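Local coordinates for major capsid protein (Faustovirus, PDB 5J7O) that builds the capsid of a large double-stranded DNA virus, as a trimer of subunits with the double jelly-roll fold, at residues G97-D102 with A309-S314; E229-A234 with L276-F281. One frame throughout, in Å; residues are numbered along the deposited sequence.

Contact 1 (G97-D102 with A309-S314); sequences GDFFSD and AIASVS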
ATOM      1  N   GLY B  97      38.821   1.542  10.283  1.00 47.84           N
ATOM      2  CA  GLY B  97      38.630   2.975  10.219  1.00 47.08           C
ATOM      3  C   GLY B  97      38.879   3.666  11.548  1.00 47.48           C
ATOM      4  O   GLY B  97      39.107   3.034  12.578  1.00 47.19           O
ATOM      5  N   ASP B  98      38.844   5.000  11.505  1.00 48.02           N
ATOM      6  CA  ASP B  98      38.889   5.778  12.737  1.00 47.41           C
ATOM      7  C   ASP B  98      37.615   5.590  13.550  1.00 46.02           C
ATOM      8  O   ASP B  98      37.642   5.692  14.782  1.00 46.20           O
ATOM      9  CB  ASP B  98      39.101   7.258  12.417  1.00 48.02           C
ATOM     10  CG  ASP B  98      40.356   7.504  11.605  1.00 50.57           C
ATOM     11  OD1 ASP B  98      41.409   6.928  11.947  1.00 52.20           O
ATOM     12  OD2 ASP B  98      40.289   8.270  10.620  1.00 50.84           O
ATOM     13  N   PHE B  99      36.500   5.323  12.876  1.00 44.11           N
ATOM     14  CA  PHE B  99      35.219   5.066  13.514  1.00 41.37           C
ATOM     15  C   PHE B  99      34.567   3.885  12.809  1.00 41.06           C
ATOM     16  O   PHE B  99      34.886   3.576  11.658  1.00 41.11           O
ATOM     17  CB  PHE B  99      34.290   6.292  13.451  1.00 39.91           C
ATOM     18  CG  PHE B  99      34.872   7.538  14.062  1.00 41.61           C
ATOM     19  CD1 PHE B  99      35.783   8.312  13.362  1.00 44.35           C
ATOM     20  CD2 PHE B  99      34.486   7.949  15.327  1.00 40.21           C
ATOM     21  CE1 PHE B  99      36.316   9.459  13.921  1.00 45.50           C
ATOM     22  CE2 PHE B  99      35.013   9.095  15.891  1.00 42.15           C
ATOM     23  CZ  PHE B  99      35.931   9.849  15.187  1.00 44.35           C
ATOM     24  N   PHE B 100      33.650   3.217  13.506  1.00 39.44           N
ATOM     25  CA  PHE B 100      32.803   2.216  12.875  1.00 39.48           C
ATOM     26  C   PHE B 100      31.344   2.536  13.163  1.00 37.86           C
ATOM     27  O   PHE B 100      31.004   3.072  14.222  1.00 37.08           O
ATOM     28  CB  PHE B 100      33.152   0.775  13.313  1.00 41.54           C
ATOM     29  CG  PHE B 100      33.226   0.573  14.802  1.00 45.46           C
ATOM     30  CD1 PHE B 100      34.415   0.776  15.484  1.00 47.04           C
ATOM     31  CD2 PHE B 100      32.120   0.133  15.511  1.00 47.52           C
ATOM     32  CE1 PHE B 100      34.492   0.571  16.849  1.00 48.72           C
ATOM     33  CE2 PHE B 100      32.190  -0.073  16.877  1.00 49.13           C
ATOM     34  CZ  PHE B 100      33.377   0.147  17.546  1.00 49.60           C
ATOM     35  N   SER B 101      30.484   2.213  12.196  1.00 34.83           N
ATOM     36  CA  SER B 101      29.099   2.667  12.227  1.00 33.92           C
ATOM     37  C   SER B 101      28.117   1.515  12.049  1.00 33.21           C
ATOM     38  O   SER B 101      28.113   0.567  12.840  1.00 33.38           O
ATOM     39  CB  SER B 101      28.875   3.729  11.147  1.00 33.76           C
ATOM     40  OG  SER B 101      27.637   4.394  11.328  1.00 35.16           O
ATOM     41  N   ASP B 102      27.284   1.590  11.012  1.00 31.99           N
ATOM     42  CA  ASP B 102      26.202   0.630  10.841  1.00 33.10           C
ATOM     43  C   ASP B 102      26.744  -0.765  10.544  1.00 34.49           C
ATOM     44  O   ASP B 102      27.793  -0.934   9.917  1.00 34.24           O
ATOM     45  CB  ASP B 102      25.261   1.079   9.722  1.00 32.86           C
ATOM     46  CG  ASP B 102      25.986   1.343   8.417  1.00 36.68           C
ATOM     47  OD1 ASP B 102      26.690   2.371   8.327  1.00 37.18           O
ATOM     48  OD2 ASP B 102      25.843   0.531   7.478  1.00 38.91           O
ATOM     49  N   ALA B 309      28.914   7.539  15.198  1.00 39.78           N
ATOM     50  CA  ALA B 309      29.936   6.523  14.997  1.00 40.33           C
ATOM     51  C   ALA B 309      30.859   6.459  16.209  1.00 38.99           C
ATOM     52  O   ALA B 309      31.136   7.469  16.863  1.00 38.30           O
ATOM     53  CB  ALA B 309      30.739   6.818  13.730  1.00 42.01           C
ATOM     54  N   ILE B 310      31.327   5.254  16.514  1.00 37.97           N
ATOM     55  CA  ILE B 310      32.123   5.009  17.711  1.00 39.27           C
ATOM     56  C   ILE B 310      33.598   5.159  17.372  1.00 40.87           C
ATOM     57  O   ILE B 310      34.091   4.553  16.414  1.00 40.60           O
ATOM     58  CB  ILE B 310      31.830   3.613  18.285  1.00 40.89           C
ATOM     59  CG1 ILE B 310      30.365   3.512  18.713  1.00 42.36           C
ATOM     60  CG2 ILE B 310      32.755   3.311  19.454  1.00 41.96           C
ATOM     61  CD1 ILE B 310      30.002   2.177  19.316  1.00 43.03           C
ATOM     62  N   ALA B 311      34.306   5.964  18.162  1.00 41.63           N
ATOM     63  CA  ALA B 311      35.738   6.147  17.965  1.00 43.60           C
ATOM     64  C   ALA B 311      36.470   4.832  18.188  1.00 44.37           C
ATOM     65  O   ALA B 311      36.340   4.210  19.247  1.00 44.04           O
ATOM     66  CB  ALA B 311      36.266   7.224  18.911  1.00 44.70           C
ATOM     67  N   SER B 312      37.240   4.409  17.181  1.00 45.95           N
ATOM     68  CA  SER B 312      37.955   3.140  17.273  1.00 49.69           C
ATOM     69  C   SER B 312      38.934   3.130  18.439  1.00 48.59           C
ATOM     70  O   SER B 312      39.223   2.065  18.998  1.00 48.54           O
ATOM     71  CB  SER B 312      38.688   2.854  15.961  1.00 54.18           C
ATOM     72  OG  SER B 312      39.342   1.598  16.002  1.00 58.57           O
ATOM     73  N   VAL B 313      39.447   4.299  18.828  1.00 45.53           N
ATOM     74  CA  VAL B 313      40.363   4.358  19.960  1.00 47.04           C
ATOM     75  C   VAL B 313      39.611   4.215  21.279  1.00 50.43           C
ATOM     76  O   VAL B 313      40.140   3.644  22.241  1.00 52.03           O
ATOM     77  CB  VAL B 313      41.186   5.661  19.916  1.00 44.69           C
ATOM     78  CG1 VAL B 313      42.039   5.709  18.659  1.00 45.17           C
ATOM     79  CG2 VAL B 313      40.274   6.878  19.985  1.00 42.03           C
ATOM     80  N   SER B 314      38.371   4.707  21.347  1.00 51.18           N
ATOM     81  CA  SER B 314      37.644   4.755  22.612  1.00 51.81           C
ATOM     82  C   SER B 314      37.138   3.390  23.061  1.00 52.71           C
ATOM     83  O   SER B 314      36.927   3.189  24.263  1.00 52.00           O
ATOM     84  CB  SER B 314      36.472   5.734  22.513  1.00 51.83           C
ATOM     85  OG  SER B 314      35.489   5.269  21.607  1.00 53.19           O
TER
HETATM   86  O   HOH W   1      39.320   6.376  16.877  1.00 35.11           O
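A309 meets F99 methyl to methylene, with A309 CB 3.6 Å from F99 CB. Both residues also pack against I59 of the third subunit.

I310 pairs with F100 through two backbone hydrogen bonds. I310 N donates to F100 O at 3.2 Å, and F100 N donates back to I310 O. I310 O is also approached by the CA-H of F99. The I310 side chain lies over one face of the F100 ring. Its CB sits 4.2 Å from the ring centroid in a CH-pi contact, displaced toward the rim. The branch methyl is nearer still to the ring atoms, with I310 CG2 3.7 Å from F100 CZ. F100 CG stands between its backbone N and carbonyl carbon (chi1 51°), and this turns the ring back toward I310.

The pairing places the short strand 310-311 along strand 99-109, in an antiparallel sheet consistent with the wall of a jelly roll. On the other side, strand 99-109 pairs with strand 389-401, where D98 and F99 both face I399 as a classic beta bulge.

A311 lies opposite F99 in a non-hydrogen-bonded pair. The F99 ring leans obliquely on it, with F99 CD2 3.4 Å from A311 CA, while F99 CE2 touches the A311 methyl. F99 also packs on I410 of helix 403-412.

S312 leaves the strand but is still held. S312 N donates to D98 O at 2.8 Å, nearly straight, with an N-H...O angle of 169°. S312 CB rests against G97 O, while S312 OG bonds to R320. The D98 side chain leaves the backbone away from this segment, and its OD2 bonds to V401 N.

V313 is linked through water, which accepts from V313 N and donates to D98 O. S314 ends the turn: its N and OG both donate to A311 O, the OG bond at 2.7 Å.

Contact 2 (E229-A234 with L276-F281); sequences EVPVEA and LTQVVF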
ATOM      1  N   GLU B 229       8.960 -12.663   2.233  1.00 35.44           N
ATOM      2  CA  GLU B 229       8.545 -12.584   0.840  1.00 36.85           C
ATOM      3  C   GLU B 229       7.815 -11.271   0.576  1.00 36.33           C
ATOM      4  O   GLU B 229       7.190 -10.688   1.466  1.00 37.03           O
ATOM      5  CB  GLU B 229       7.653 -13.772   0.478  1.00 39.50           C
ATOM      6  CG  GLU B 229       6.346 -13.834   1.251  1.00 42.99           C
ATOM      7  CD  GLU B 229       5.602 -15.137   1.033  1.00 48.21           C
ATOM      8  OE1 GLU B 229       6.138 -16.020   0.329  1.00 50.03           O
ATOM      9  OE2 GLU B 229       4.483 -15.281   1.567  1.00 52.05           O
ATOM     10  N   VAL B 230       7.910 -10.804  -0.659  1.00 35.69           N
ATOM     11  CA  VAL B 230       7.333  -9.531  -1.086  1.00 35.34           C
ATOM     12  C   VAL B 230       6.184  -9.831  -2.038  1.00 37.13           C
ATOM     13  O   VAL B 230       6.342 -10.668  -2.935  1.00 37.59           O
ATOM     14  CB  VAL B 230       8.381  -8.629  -1.767  1.00 33.69           C
ATOM     15  CG1 VAL B 230       7.757  -7.315  -2.213  1.00 33.40           C
ATOM     16  CG2 VAL B 230       9.551  -8.379  -0.828  1.00 33.78           C
ATOM     17  N   PRO B 231       5.023  -9.194  -1.879  1.00 36.79           N
ATOM     18  CA  PRO B 231       3.924  -9.427  -2.821  1.00 36.33           C
ATOM     19  C   PRO B 231       4.312  -9.021  -4.234  1.00 34.94           C
ATOM     20  O   PRO B 231       5.132  -8.125  -4.446  1.00 36.06           O
ATOM     21  CB  PRO B 231       2.794  -8.543  -2.279  1.00 36.75           C
ATOM     22  CG  PRO B 231       3.138  -8.311  -0.845  1.00 37.81           C
ATOM     23  CD  PRO B 231       4.634  -8.287  -0.784  1.00 38.35           C
ATOM     24  N   VAL B 232       3.714  -9.701  -5.209  1.00 33.61           N
ATOM     25  CA  VAL B 232       3.926  -9.408  -6.621  1.00 37.20           C
ATOM     26  C   VAL B 232       2.564  -9.189  -7.263  1.00 38.42           C
ATOM     27  O   VAL B 232       1.700 -10.074  -7.213  1.00 38.50           O
ATOM     28  CB  VAL B 232       4.697 -10.528  -7.340  1.00 38.89           C
ATOM     29  CG1 VAL B 232       4.826 -10.210  -8.820  1.00 40.05           C
ATOM     30  CG2 VAL B 232       6.072 -10.711  -6.712  1.00 38.77           C
ATOM     31  N   GLU B 233       2.376  -8.017  -7.863  1.00 40.03           N
ATOM     32  CA  GLU B 233       1.093  -7.635  -8.435  1.00 40.64           C
ATOM     33  C   GLU B 233       0.927  -8.240  -9.825  1.00 38.16           C
ATOM     34  O   GLU B 233       1.812  -8.113 -10.676  1.00 38.48           O
ATOM     35  CB  GLU B 233       0.989  -6.113  -8.499  1.00 45.39           C
ATOM     36  CG  GLU B 233      -0.248  -5.584  -9.191  1.00 50.51           C
ATOM     37  CD  GLU B 233      -0.252  -4.070  -9.263  1.00 55.28           C
ATOM     38  OE1 GLU B 233       0.071  -3.521 -10.337  1.00 56.78           O
ATOM     39  OE2 GLU B 233      -0.564  -3.429  -8.237  1.00 56.08           O
ATOM     40  N   ALA B 234      -0.212  -8.891 -10.053  1.00 36.11           N
ATOM     41  CA  ALA B 234      -0.498  -9.558 -11.315  1.00 37.01           C
ATOM     42  C   ALA B 234      -1.837  -9.083 -11.857  1.00 39.89           C
ATOM     43  O   ALA B 234      -2.816  -8.975 -11.111  1.00 42.52           O
ATOM     44  CB  ALA B 234      -0.512 -11.082 -11.149  1.00 37.00           C
ATOM     45  N   LEU B 276      -6.495  -6.520 -10.602  1.00 34.52           N
ATOM     46  CA  LEU B 276      -5.164  -6.737 -10.055  1.00 37.14           C
ATOM     47  C   LEU B 276      -5.282  -7.643  -8.840  1.00 40.68           C
ATOM     48  O   LEU B 276      -6.076  -7.370  -7.933  1.00 46.97           O
ATOM     49  CB  LEU B 276      -4.493  -5.419  -9.659  1.00 35.49           C
ATOM     50  CG  LEU B 276      -4.299  -4.332 -10.717  1.00 35.30           C
ATOM     51  CD1 LEU B 276      -3.463  -3.195 -10.147  1.00 34.66           C
ATOM     52  CD2 LEU B 276      -3.660  -4.897 -11.973  1.00 34.63           C
ATOM     53  N   THR B 277      -4.513  -8.725  -8.832  1.00 37.43           N
ATOM     54  CA  THR B 277      -4.360  -9.554  -7.650  1.00 38.38           C
ATOM     55  C   THR B 277      -2.883  -9.629  -7.292  1.00 38.63           C
ATOM     56  O   THR B 277      -2.007  -9.351  -8.116  1.00 39.23           O
ATOM     57  CB  THR B 277      -4.925 -10.968  -7.856  1.00 42.61           C
ATOM     58  OG1 THR B 277      -5.176 -11.570  -6.579  1.00 45.18           O
ATOM     59  CG2 THR B 277      -3.937 -11.834  -8.617  1.00 43.21           C
ATOM     60  N   GLN B 278      -2.615 -10.000  -6.047  1.00 37.94           N
ATOM     61  CA  GLN B 278      -1.256 -10.117  -5.548  1.00 38.76           C
ATOM     62  C   GLN B 278      -0.941 -11.576  -5.253  1.00 36.57           C
ATOM     63  O   GLN B 278      -1.773 -12.303  -4.701  1.00 35.20           O
ATOM     64  CB  GLN B 278      -1.056  -9.269  -4.291  1.00 43.16           C
ATOM     65  CG  GLN B 278      -1.377  -7.804  -4.498  1.00 48.09           C
ATOM     66  CD  GLN B 278      -0.362  -6.887  -3.851  1.00 53.43           C
ATOM     67  OE1 GLN B 278       0.235  -6.040  -4.514  1.00 57.22           O
ATOM     68  NE2 GLN B 278      -0.161  -7.050  -2.548  1.00 55.62           N
ATOM     69  N   VAL B 279       0.257 -11.999  -5.640  1.00 34.38           N
ATOM     70  CA  VAL B 279       0.732 -13.348  -5.376  1.00 35.28           C
ATOM     71  C   VAL B 279       2.067 -13.257  -4.653  1.00 35.87           C
ATOM     72  O   VAL B 279       2.829 -12.302  -4.828  1.00 34.83           O
ATOM     73  CB  VAL B 279       0.872 -14.181  -6.671  1.00 34.95           C
ATOM     74  CG1 VAL B 279      -0.481 -14.355  -7.344  1.00 34.76           C
ATOM     75  CG2 VAL B 279       1.866 -13.527  -7.616  1.00 35.61           C
ATOM     76  N   VAL B 280       2.337 -14.257  -3.822  1.00 36.77           N
ATOM     77  CA  VAL B 280       3.625 -14.411  -3.164  1.00 33.53           C
ATOM     78  C   VAL B 280       4.154 -15.798  -3.490  1.00 32.63           C
ATOM     79  O   VAL B 280       3.390 -16.753  -3.660  1.00 31.88           O
ATOM     80  CB  VAL B 280       3.526 -14.199  -1.637  1.00 30.92           C
ATOM     81  CG1 VAL B 280       3.157 -12.756  -1.320  1.00 30.28           C
ATOM     82  CG2 VAL B 280       2.509 -15.155  -1.030  1.00 30.89           C
ATOM     83  N   PHE B 281       5.475 -15.898  -3.602  1.00 34.35           N
ATOM     84  CA  PHE B 281       6.120 -17.175  -3.897  1.00 33.60           C
ATOM     85  C   PHE B 281       7.552 -17.154  -3.373  1.00 34.06           C
ATOM     86  O   PHE B 281       8.509 -17.471  -4.080  1.00 35.30           O
ATOM     87  CB  PHE B 281       6.058 -17.491  -5.393  1.00 32.96           C
ATOM     88  CG  PHE B 281       6.442 -16.345  -6.292  1.00 30.02           C
ATOM     89  CD1 PHE B 281       5.502 -15.402  -6.687  1.00 27.73           C
ATOM     90  CD2 PHE B 281       7.736 -16.229  -6.768  1.00 30.35           C
ATOM     91  CE1 PHE B 281       5.858 -14.354  -7.514  1.00 25.81           C
ATOM     92  CE2 PHE B 281       8.098 -15.184  -7.596  1.00 28.22           C
ATOM     93  CZ  PHE B 281       7.156 -14.245  -7.970  1.00 26.03           C
TER
HETATM   94  O   HOH W   2       7.578 -13.501  -3.846  1.00 43.31           O
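V232 and V279 form a hydrogen-bonded pair at the tight centre of this contact. V232 N donates to V279 O at 2.8 Å, and V279 N returns a bond to V232 O. The same pattern repeats at A234 and T277, where A234 N reaches T277 O at 2.7 Å. Between them E233 and Q278 form a non-hydrogen-bonded pair. CA-H groups of E233 and Q278 also lean on carbonyl oxygens of the other strand.

V232, A234, T277 and V279 share one face, which meets the second subunit at Y515, I516 and V517. F281 reaches back to this face. Its CG lies between the backbone N and the carbonyl carbon (chi1 47°), and its CE1 comes 3.7 Å from V232 CG2.

The face of E233 and Q278 is more polar and nearer solvent. The E233 chain is extended into an exposed position, and its carboxylate rests on a leucine methyl, with E233 CD 3.4 Å from L276 CD1. The Q278 chain bends at chi2 and brings its amide nitrogen obliquely against the proline ring, with Q278 NE2 3.3 Å from P231 CB.

Toward E229 the two backbones part. A water bridges the gap with two long bonds, donating to V230 O and accepting from F281 N. It also sits over the centre of the F281 ring, 3.8 Å above its plane. E229 crosses V280 at about a right angle, with E229 OE2 3.3 Å from V280 CG2. That oxygen forms a salt bridge to R274 of the third subunit. E229 OE1 bonds to G282 N and T285 OG1.

L276 pairs with a strand of the second subunit, and Q278 to V280 with one of the third. The two-stranded antiparallel ladder thus belongs to an intersubunit beta sheet of the capsid trimer.

After the N-terminal helices and strands 69-76 and 88-92 the chain reaches 97-102, the start of strand 99-109. It then runs on through further strands and helices to 229-234. After 41 residues, 276-281 closes the smaller loop at contact 2. Strand 293-298 follows, and 309-314 then closes the larger loop at contact 1, which spans 206 residues. Contact 2 therefore nests within contact 1 and does not cross it. Their centres are 41 Å apart, and their nearest atoms about 20 Å. Contact 1 ties a short strand into a five-stranded sheet. Contact 2 joins the two strands of a long excursion. Both touch the third subunit.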